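Putative TetR family transcriptional regulator (PDB 3BQY) probably binds regulatory DNA through a helix-turn-helix domain and represses transcription, as many TetR-family regulators do. Local coordinates at residues G94-A99 and H143-Q148; L14-G19 and L89-G94. One frame throughout, in Å; residues are numbered along the deposited sequence.

Contact 1: G94-A99 and H143-Q148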
ATOM      1  N   GLY A  94       0.711  -2.492 -11.764  1.00 23.86           N
ATOM      2  CA  GLY A  94      -0.726  -2.731 -11.589  1.00 23.24           C
ATOM      3  C   GLY A  94      -1.258  -2.290 -10.226  1.00 23.39           C
ATOM      4  O   GLY A  94      -2.357  -1.740 -10.127  1.00 22.97           O
ATOM      5  N   ALA A  95      -0.509  -2.551  -9.160  1.00 23.54           N
ATOM      6  CA  ALA A  95      -0.961  -2.123  -7.817  1.00 24.31           C
ATOM      7  C   ALA A  95      -1.091  -0.590  -7.705  1.00 23.90           C
ATOM      8  O   ALA A  95      -2.003  -0.086  -7.057  1.00 23.51           O
ATOM      9  CB  ALA A  95      -0.027  -2.693  -6.719  1.00 23.82           C
ATOM     10  N   ARG A  96      -0.173   0.146  -8.325  1.00 24.30           N
ATOM     11  CA  ARG A  96      -0.235   1.619  -8.359  1.00 24.52           C
ATOM     12  C   ARG A  96      -1.493   2.082  -9.060  1.00 24.62           C
ATOM     13  O   ARG A  96      -2.158   3.024  -8.613  1.00 24.60           O
ATOM     14  CB  ARG A  96       0.992   2.210  -9.074  1.00 24.24           C
ATOM     15  CG  ARG A  96       2.267   2.111  -8.237  1.00 25.73           C
ATOM     16  CD  ARG A  96       3.514   2.648  -8.968  1.00 25.77           C
ATOM     17  NE  ARG A  96       3.352   4.028  -9.416  1.00 29.03           N
ATOM     18  CZ  ARG A  96       4.105   4.588 -10.364  1.00 32.26           C
ATOM     19  NH1 ARG A  96       5.066   3.891 -10.956  1.00 30.18           N
ATOM     20  NH2 ARG A  96       3.886   5.839 -10.730  1.00 32.00           N
ATOM     21  N   VAL A  97      -1.832   1.426 -10.177  1.00 23.85           N
ATOM     22  CA  VAL A  97      -3.042   1.792 -10.902  1.00 23.68           C
ATOM     23  C   VAL A  97      -4.284   1.515 -10.038  1.00 24.24           C
ATOM     24  O   VAL A  97      -5.182   2.354  -9.940  1.00 24.07           O
ATOM     25  CB  VAL A  97      -3.143   1.056 -12.267  1.00 23.13           C
ATOM     26  CG1 VAL A  97      -4.464   1.385 -12.984  1.00 22.72           C
ATOM     27  CG2 VAL A  97      -1.919   1.404 -13.189  1.00 22.98           C
ATOM     28  N   PHE A  98      -4.351   0.326  -9.450  1.00 23.47           N
ATOM     29  CA  PHE A  98      -5.490  -0.043  -8.599  1.00 24.81           C
ATOM     30  C   PHE A  98      -5.600   0.862  -7.359  1.00 26.14           C
ATOM     31  O   PHE A  98      -6.685   1.381  -7.069  1.00 26.78           O
ATOM     32  CB  PHE A  98      -5.356  -1.511  -8.179  1.00 23.33           C
ATOM     33  CG  PHE A  98      -6.532  -2.033  -7.401  1.00 24.95           C
ATOM     34  CD1 PHE A  98      -7.729  -2.318  -8.044  1.00 25.64           C
ATOM     35  CD2 PHE A  98      -6.439  -2.211  -6.003  1.00 25.08           C
ATOM     36  CE1 PHE A  98      -8.844  -2.799  -7.328  1.00 27.18           C
ATOM     37  CE2 PHE A  98      -7.534  -2.702  -5.285  1.00 24.93           C
ATOM     38  CZ  PHE A  98      -8.738  -2.980  -5.946  1.00 24.67           C
ATOM     39  N   ALA A  99      -4.478   1.062  -6.670  1.00 27.76           N
ATOM     40  CA  ALA A  99      -4.430   1.863  -5.437  1.00 30.26           C
ATOM     41  C   ALA A  99      -4.886   3.306  -5.675  1.00 32.03           C
ATOM     42  O   ALA A  99      -5.598   3.885  -4.837  1.00 32.90           O
ATOM     43  CB  ALA A  99      -3.032   1.836  -4.813  1.00 29.46           C
ATOM     44  N   HIS A 143       1.402  -4.772   0.078  1.00 22.00           N
ATOM     45  CA  HIS A 143       2.392  -5.807  -0.251  1.00 22.44           C
ATOM     46  C   HIS A 143       2.737  -5.801  -1.751  1.00 22.30           C
ATOM     47  O   HIS A 143       3.919  -5.872  -2.148  1.00 21.78           O
ATOM     48  CB  HIS A 143       1.865  -7.215   0.094  1.00 22.25           C
ATOM     49  CG  HIS A 143       2.650  -8.292  -0.576  1.00 24.90           C
ATOM     50  ND1 HIS A 143       3.765  -8.865  -0.001  1.00 27.80           N
ATOM     51  CD2 HIS A 143       2.540  -8.837  -1.815  1.00 27.53           C
ATOM     52  CE1 HIS A 143       4.288  -9.745  -0.842  1.00 27.41           C
ATOM     53  NE2 HIS A 143       3.571  -9.739  -1.955  1.00 28.89           N
ATOM     54  N   THR A 144       1.706  -5.733  -2.592  1.00 21.96           N
ATOM     55  CA  THR A 144       1.905  -5.835  -4.045  1.00 22.59           C
ATOM     56  C   THR A 144       2.595  -4.567  -4.589  1.00 23.83           C
ATOM     57  O   THR A 144       3.477  -4.640  -5.457  1.00 23.51           O
ATOM     58  CB  THR A 144       0.561  -6.135  -4.760  1.00 22.77           C
ATOM     59  OG1 THR A 144      -0.051  -7.276  -4.118  1.00 24.01           O
ATOM     60  CG2 THR A 144       0.827  -6.511  -6.252  1.00 22.72           C
ATOM     61  N   LEU A 145       2.224  -3.411  -4.057  1.00 24.02           N
ATOM     62  CA  LEU A 145       2.919  -2.161  -4.401  1.00 26.26           C
ATOM     63  C   LEU A 145       4.403  -2.265  -4.153  1.00 26.33           C
ATOM     64  O   LEU A 145       5.235  -1.890  -5.004  1.00 26.43           O
ATOM     65  CB  LEU A 145       2.385  -1.004  -3.552  1.00 25.52           C
ATOM     66  CG  LEU A 145       1.112  -0.300  -3.963  1.00 31.04           C
ATOM     67  CD1 LEU A 145       0.679   0.552  -2.799  1.00 31.49           C
ATOM     68  CD2 LEU A 145       1.389   0.580  -5.192  1.00 31.19           C
ATOM     69  N   GLU A 146       4.754  -2.760  -2.972  1.00 26.69           N
ATOM     70  CA  GLU A 146       6.168  -2.879  -2.612  1.00 26.88           C
ATOM     71  C   GLU A 146       6.898  -3.985  -3.371  1.00 26.94           C
ATOM     72  O   GLU A 146       8.060  -3.823  -3.739  1.00 26.06           O
ATOM     73  CB  GLU A 146       6.341  -2.986  -1.098  1.00 27.38           C
ATOM     74  CG  GLU A 146       5.681  -1.768  -0.342  1.00 30.71           C
ATOM     75  CD  GLU A 146       6.369  -0.380  -0.569  1.00 35.37           C
ATOM     76  OE1 GLU A 146       6.971  -0.117  -1.648  1.00 38.90           O
ATOM     77  OE2 GLU A 146       6.295   0.461   0.361  1.00 34.77           O
ATOM     78  N   GLU A 147       6.204  -5.087  -3.657  1.00 26.88           N
ATOM     79  CA  GLU A 147       6.770  -6.139  -4.517  1.00 27.63           C
ATOM     80  C   GLU A 147       7.069  -5.585  -5.911  1.00 27.89           C
ATOM     81  O   GLU A 147       8.168  -5.811  -6.467  1.00 28.26           O
ATOM     82  CB  GLU A 147       5.813  -7.342  -4.625  1.00 27.46           C
ATOM     83  CG  GLU A 147       6.274  -8.348  -5.693  1.00 29.95           C
ATOM     84  CD  GLU A 147       5.485  -9.660  -5.687  1.00 29.67           C
ATOM     85  OE1 GLU A 147       4.609  -9.863  -4.827  1.00 30.82           O
ATOM     86  OE2 GLU A 147       5.782 -10.496  -6.558  1.00 36.14           O
ATOM     87  N   GLN A 148       6.116  -4.840  -6.481  1.00 27.41           N
ATOM     88  CA  GLN A 148       6.326  -4.271  -7.819  1.00 28.20           C
ATOM     89  C   GLN A 148       7.403  -3.180  -7.859  1.00 29.11           C
ATOM     90  O   GLN A 148       8.167  -3.088  -8.836  1.00 30.25           O
ATOM     91  CB  GLN A 148       5.010  -3.819  -8.457  1.00 27.63           C
ATOM     92  CG  GLN A 148       4.175  -5.046  -8.838  1.00 26.73           C
ATOM     93  CD  GLN A 148       2.848  -4.708  -9.447  1.00 27.08           C
ATOM     94  OE1 GLN A 148       2.128  -3.843  -8.946  1.00 27.37           O
ATOM     95  NE2 GLN A 148       2.488  -5.422 -10.514  1.00 24.82           N
TER
HETATM   96  O   HOH W   1       2.602  -1.148  -8.707  1.00 26.72           O
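Ala95 and Leu145 bury the most surface here, and their CA atoms are the nearest pair across the two helices. The methyl of Ala95 points toward segment 143-148 and meets its backbone, with CB 3.6 Å from Leu145 N, while CG2 of Thr144 lies on another side of the same methyl. Such a small residue lets the two segment axes come within 8.6 Å of each other. The CB of Leu145 heads past 94-99 rather than at it, but with CG beside its own backbone N and anti to the carbonyl carbon (chi1 -82°) the branch swings back over the first turn of 94-99. There its CG rests against Ala95 CB at 3.8 Å, its CD2 reaches Arg96 CG at 3.5 Å, and CD1 comes more loosely toward Ala99. The chains of Arg96 and Leu145 cross at about a right angle, and the arginine then bends away to a salt bridge with Asp21.

The segments run at 142° to each other, within the all-helical C-terminal domain of the TetR fold, where the short helix 94-99 packs on the long helix 126-151. Beyond the contact, Leu145 meets Leu145 of the second subunit, so the helix here also faces the partner subunit.

Gln148 supplies the polar link. Its chain runs extended beyond CG, and OE1 accepts the N-H of Ala95 at 2.9 Å, nearly straight (164°), on a lone pair in the carbonyl plane. A water bonded to the same OE1 at 2.7 Å accepts from Arg96 N. The amide oxygen thereby serves two successive N-H groups of the first helical turn, one directly and one through water. With OE1 held by Ala95 N and NE2 bonded to Leu88 O, the amide's rotation is probably fixed.

Contact 2: L14-G19 and L89-G94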
ATOM      1  N   LEU A  14       0.543  -0.940 -23.257  1.00 27.80           N
ATOM      2  CA  LEU A  14       1.527   0.139 -23.065  1.00 28.67           C
ATOM      3  C   LEU A  14       2.127   0.106 -21.663  1.00 28.70           C
ATOM      4  O   LEU A  14       3.332   0.271 -21.479  1.00 29.05           O
ATOM      5  CB  LEU A  14       0.886   1.507 -23.274  1.00 28.41           C
ATOM      6  CG  LEU A  14       0.788   2.114 -24.654  1.00 30.56           C
ATOM      7  CD1 LEU A  14       0.252   3.512 -24.477  1.00 30.69           C
ATOM      8  CD2 LEU A  14       2.169   2.150 -25.354  1.00 31.07           C
ATOM      9  N   LEU A  15       1.270  -0.138 -20.683  1.00 29.29           N
ATOM     10  CA  LEU A  15       1.673  -0.232 -19.293  1.00 29.22           C
ATOM     11  C   LEU A  15       2.741  -1.301 -19.134  1.00 29.98           C
ATOM     12  O   LEU A  15       3.794  -1.045 -18.555  1.00 31.14           O
ATOM     13  CB  LEU A  15       0.432  -0.514 -18.432  1.00 29.49           C
ATOM     14  CG  LEU A  15       0.573  -0.462 -16.922  1.00 27.67           C
ATOM     15  CD1 LEU A  15       0.970   0.936 -16.459  1.00 24.10           C
ATOM     16  CD2 LEU A  15      -0.748  -0.847 -16.320  1.00 26.56           C
ATOM     17  N   ASN A  16       2.518  -2.477 -19.704  1.00 30.40           N
ATOM     18  CA  ASN A  16       3.526  -3.525 -19.639  1.00 31.76           C
ATOM     19  C   ASN A  16       4.818  -3.171 -20.351  1.00 32.30           C
ATOM     20  O   ASN A  16       5.898  -3.609 -19.938  1.00 32.54           O
ATOM     21  CB  ASN A  16       2.983  -4.843 -20.185  1.00 31.88           C
ATOM     22  CG  ASN A  16       2.008  -5.492 -19.246  1.00 32.55           C
ATOM     23  OD1 ASN A  16       1.917  -5.118 -18.070  1.00 32.18           O
ATOM     24  ND2 ASN A  16       1.247  -6.453 -19.758  1.00 32.06           N
ATOM     25  N   GLU A  17       4.707  -2.384 -21.418  1.00 32.58           N
ATOM     26  CA  GLU A  17       5.854  -2.070 -22.265  1.00 34.02           C
ATOM     27  C   GLU A  17       6.824  -1.096 -21.608  1.00 32.81           C
ATOM     28  O   GLU A  17       8.038  -1.314 -21.631  1.00 32.39           O
ATOM     29  CB  GLU A  17       5.397  -1.492 -23.604  1.00 33.77           C
ATOM     30  CG  GLU A  17       4.688  -2.485 -24.499  1.00 36.78           C
ATOM     31  CD  GLU A  17       4.387  -1.927 -25.886  1.00 37.73           C
ATOM     32  OE1 GLU A  17       4.251  -0.680 -26.051  1.00 41.53           O
ATOM     33  OE2 GLU A  17       4.295  -2.752 -26.823  1.00 44.18           O
ATOM     34  N   SER A  18       6.294  -0.021 -21.028  1.00 31.75           N
ATOM     35  CA  SER A  18       7.175   1.005 -20.485  1.00 31.16           C
ATOM     36  C   SER A  18       6.741   1.609 -19.140  1.00 30.16           C
ATOM     37  O   SER A  18       7.341   2.589 -18.685  1.00 29.93           O
ATOM     38  CB  SER A  18       7.457   2.072 -21.547  1.00 31.25           C
ATOM     39  OG  SER A  18       6.248   2.472 -22.145  1.00 33.10           O
ATOM     40  N   GLY A  19       5.729   1.021 -18.493  1.00 29.49           N
ATOM     41  CA  GLY A  19       5.378   1.412 -17.134  1.00 28.70           C
ATOM     42  C   GLY A  19       4.408   2.566 -16.998  1.00 29.02           C
ATOM     43  O   GLY A  19       4.133   3.285 -17.961  1.00 29.41           O
ATOM     44  N   LEU A  89      -0.379  -8.166 -10.069  1.00 24.65           N
ATOM     45  CA  LEU A  89       0.955  -8.572 -10.561  1.00 25.07           C
ATOM     46  C   LEU A  89       0.977  -8.857 -12.063  1.00 25.07           C
ATOM     47  O   LEU A  89       2.047  -8.843 -12.680  1.00 25.31           O
ATOM     48  CB  LEU A  89       1.450  -9.828  -9.807  1.00 25.50           C
ATOM     49  CG  LEU A  89       1.883  -9.628  -8.337  1.00 25.82           C
ATOM     50  CD1 LEU A  89       2.250 -10.982  -7.772  1.00 27.94           C
ATOM     51  CD2 LEU A  89       3.043  -8.638  -8.219  1.00 27.76           C
ATOM     52  N   ALA A  90      -0.192  -9.115 -12.643  1.00 24.88           N
ATOM     53  CA  ALA A  90      -0.311  -9.450 -14.077  1.00 25.15           C
ATOM     54  C   ALA A  90       0.022  -8.248 -14.963  1.00 26.30           C
ATOM     55  O   ALA A  90       0.229  -8.409 -16.156  1.00 27.09           O
ATOM     56  CB  ALA A  90      -1.687  -9.991 -14.402  1.00 24.95           C
ATOM     57  N   HIS A  91       0.081  -7.061 -14.372  1.00 25.57           N
ATOM     58  CA  HIS A  91       0.381  -5.818 -15.116  1.00 26.41           C
ATOM     59  C   HIS A  91       1.467  -5.051 -14.419  1.00 25.95           C
ATOM     60  O   HIS A  91       1.433  -4.880 -13.188  1.00 25.69           O
ATOM     61  CB  HIS A  91      -0.885  -4.951 -15.215  1.00 27.31           C
ATOM     62  CG  HIS A  91      -2.063  -5.696 -15.757  1.00 26.73           C
ATOM     63  ND1 HIS A  91      -2.305  -5.813 -17.103  1.00 28.03           N
ATOM     64  CD2 HIS A  91      -3.016  -6.427 -15.138  1.00 29.58           C
ATOM     65  CE1 HIS A  91      -3.376  -6.558 -17.294  1.00 28.27           C
ATOM     66  NE2 HIS A  91      -3.830  -6.939 -16.114  1.00 29.64           N
ATOM     67  N   ARG A  92       2.428  -4.560 -15.199  1.00 24.53           N
ATOM     68  CA  ARG A  92       3.468  -3.704 -14.686  1.00 24.73           C
ATOM     69  C   ARG A  92       2.840  -2.489 -13.998  1.00 24.11           C
ATOM     70  O   ARG A  92       1.934  -1.871 -14.559  1.00 24.70           O
ATOM     71  CB  ARG A  92       4.327  -3.227 -15.857  1.00 24.56           C
ATOM     72  CG  ARG A  92       5.552  -2.483 -15.439  1.00 25.58           C
ATOM     73  CD  ARG A  92       6.377  -2.193 -16.688  1.00 28.68           C
ATOM     74  NE  ARG A  92       7.425  -1.240 -16.370  1.00 31.11           N
ATOM     75  CZ  ARG A  92       8.398  -0.883 -17.210  1.00 32.67           C
ATOM     76  NH1 ARG A  92       8.472  -1.408 -18.424  1.00 32.73           N
ATOM     77  NH2 ARG A  92       9.298  -0.006 -16.812  1.00 33.12           N
ATOM     78  N   ASP A  93       3.301  -2.164 -12.797  1.00 23.94           N
ATOM     79  CA  ASP A  93       2.718  -1.089 -11.986  1.00 24.45           C
ATOM     80  C   ASP A  93       1.208  -1.262 -11.719  1.00 23.95           C
ATOM     81  O   ASP A  93       0.512  -0.290 -11.456  1.00 24.34           O
ATOM     82  CB  ASP A  93       2.959   0.276 -12.642  1.00 23.97           C
ATOM     83  CG  ASP A  93       4.429   0.606 -12.773  1.00 27.35           C
ATOM     84  OD1 ASP A  93       5.192   0.264 -11.838  1.00 29.46           O
ATOM     85  OD2 ASP A  93       4.807   1.215 -13.806  1.00 26.23           O
ATOM     86  N   GLY A  94       0.711  -2.492 -11.764  1.00 23.86           N
ATOM     87  CA  GLY A  94      -0.726  -2.731 -11.589  1.00 23.24           C
ATOM     88  C   GLY A  94      -1.258  -2.290 -10.226  1.00 23.39           C
ATOM     89  O   GLY A  94      -2.357  -1.740 -10.127  1.00 22.97           O
TER
HETATM   90  O   HOH W   2      -0.846  -4.212 -18.298  1.00 40.28           O
HETATM   91  O   HOH W   3      -0.708  -8.144 -18.647  1.00 50.48           O
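Leu15 sets its branch point against the turn at 91-94: CG lies 3.1 Å from Arg92 O, and both methyls come close to the same oxygen. Next, Asn16 OD1 accepts the N-H of Arg92 at 3.0 Å, nearly along the C=O axis (164°), while its ND2 donates to a water that in turn bonds Ala90 O. A second water joins His91 ND1 to OD1, weakly on the asparagine side. The side chain of Arg92 runs along the helix from Leu15 O onward, extended from CG to NE with CG anti to its backbone N (chi1 -172°), which carries the guanidinium beneath the Ser18-Gly19 peptide. Ser18 C lies 3.5 Å above the plane, over its centre, and Asn16 O sits at the edge. An alanine in place of Arg92 would probably leave the Ser18-Gly19 peptide without the flat group lying against it and open a gap there. Gly19, at positive phi, brings its CA to 3.4 Å from Asp93 OD2, whose hydrogen bond goes to Leu20 N. Here the first helix of the predicted helix-turn-helix domain meets a type II turn of the C-terminal domain, an interdomain junction of the TetR fold.

How the contacts relate
Contact 2 closes before contact 1 opens along the chain, and their centres lie 10 Å apart. Gly94 belongs to both: it ends the turn that receives helix 4-18 and begins the helix 94-99 that packs on helix 126-151. The two also touch directly, since Gln148 NE2 makes a weak hydrogen bond to His91 O and Leu89 lies against Thr144 and Glu147. A continuous path of contacts thus runs from the DNA-binding domain through the loop 90-93 to the dimer-facing helix of the C-terminal domain, consistent with the coupling between domains on which TetR-family regulators generally depend.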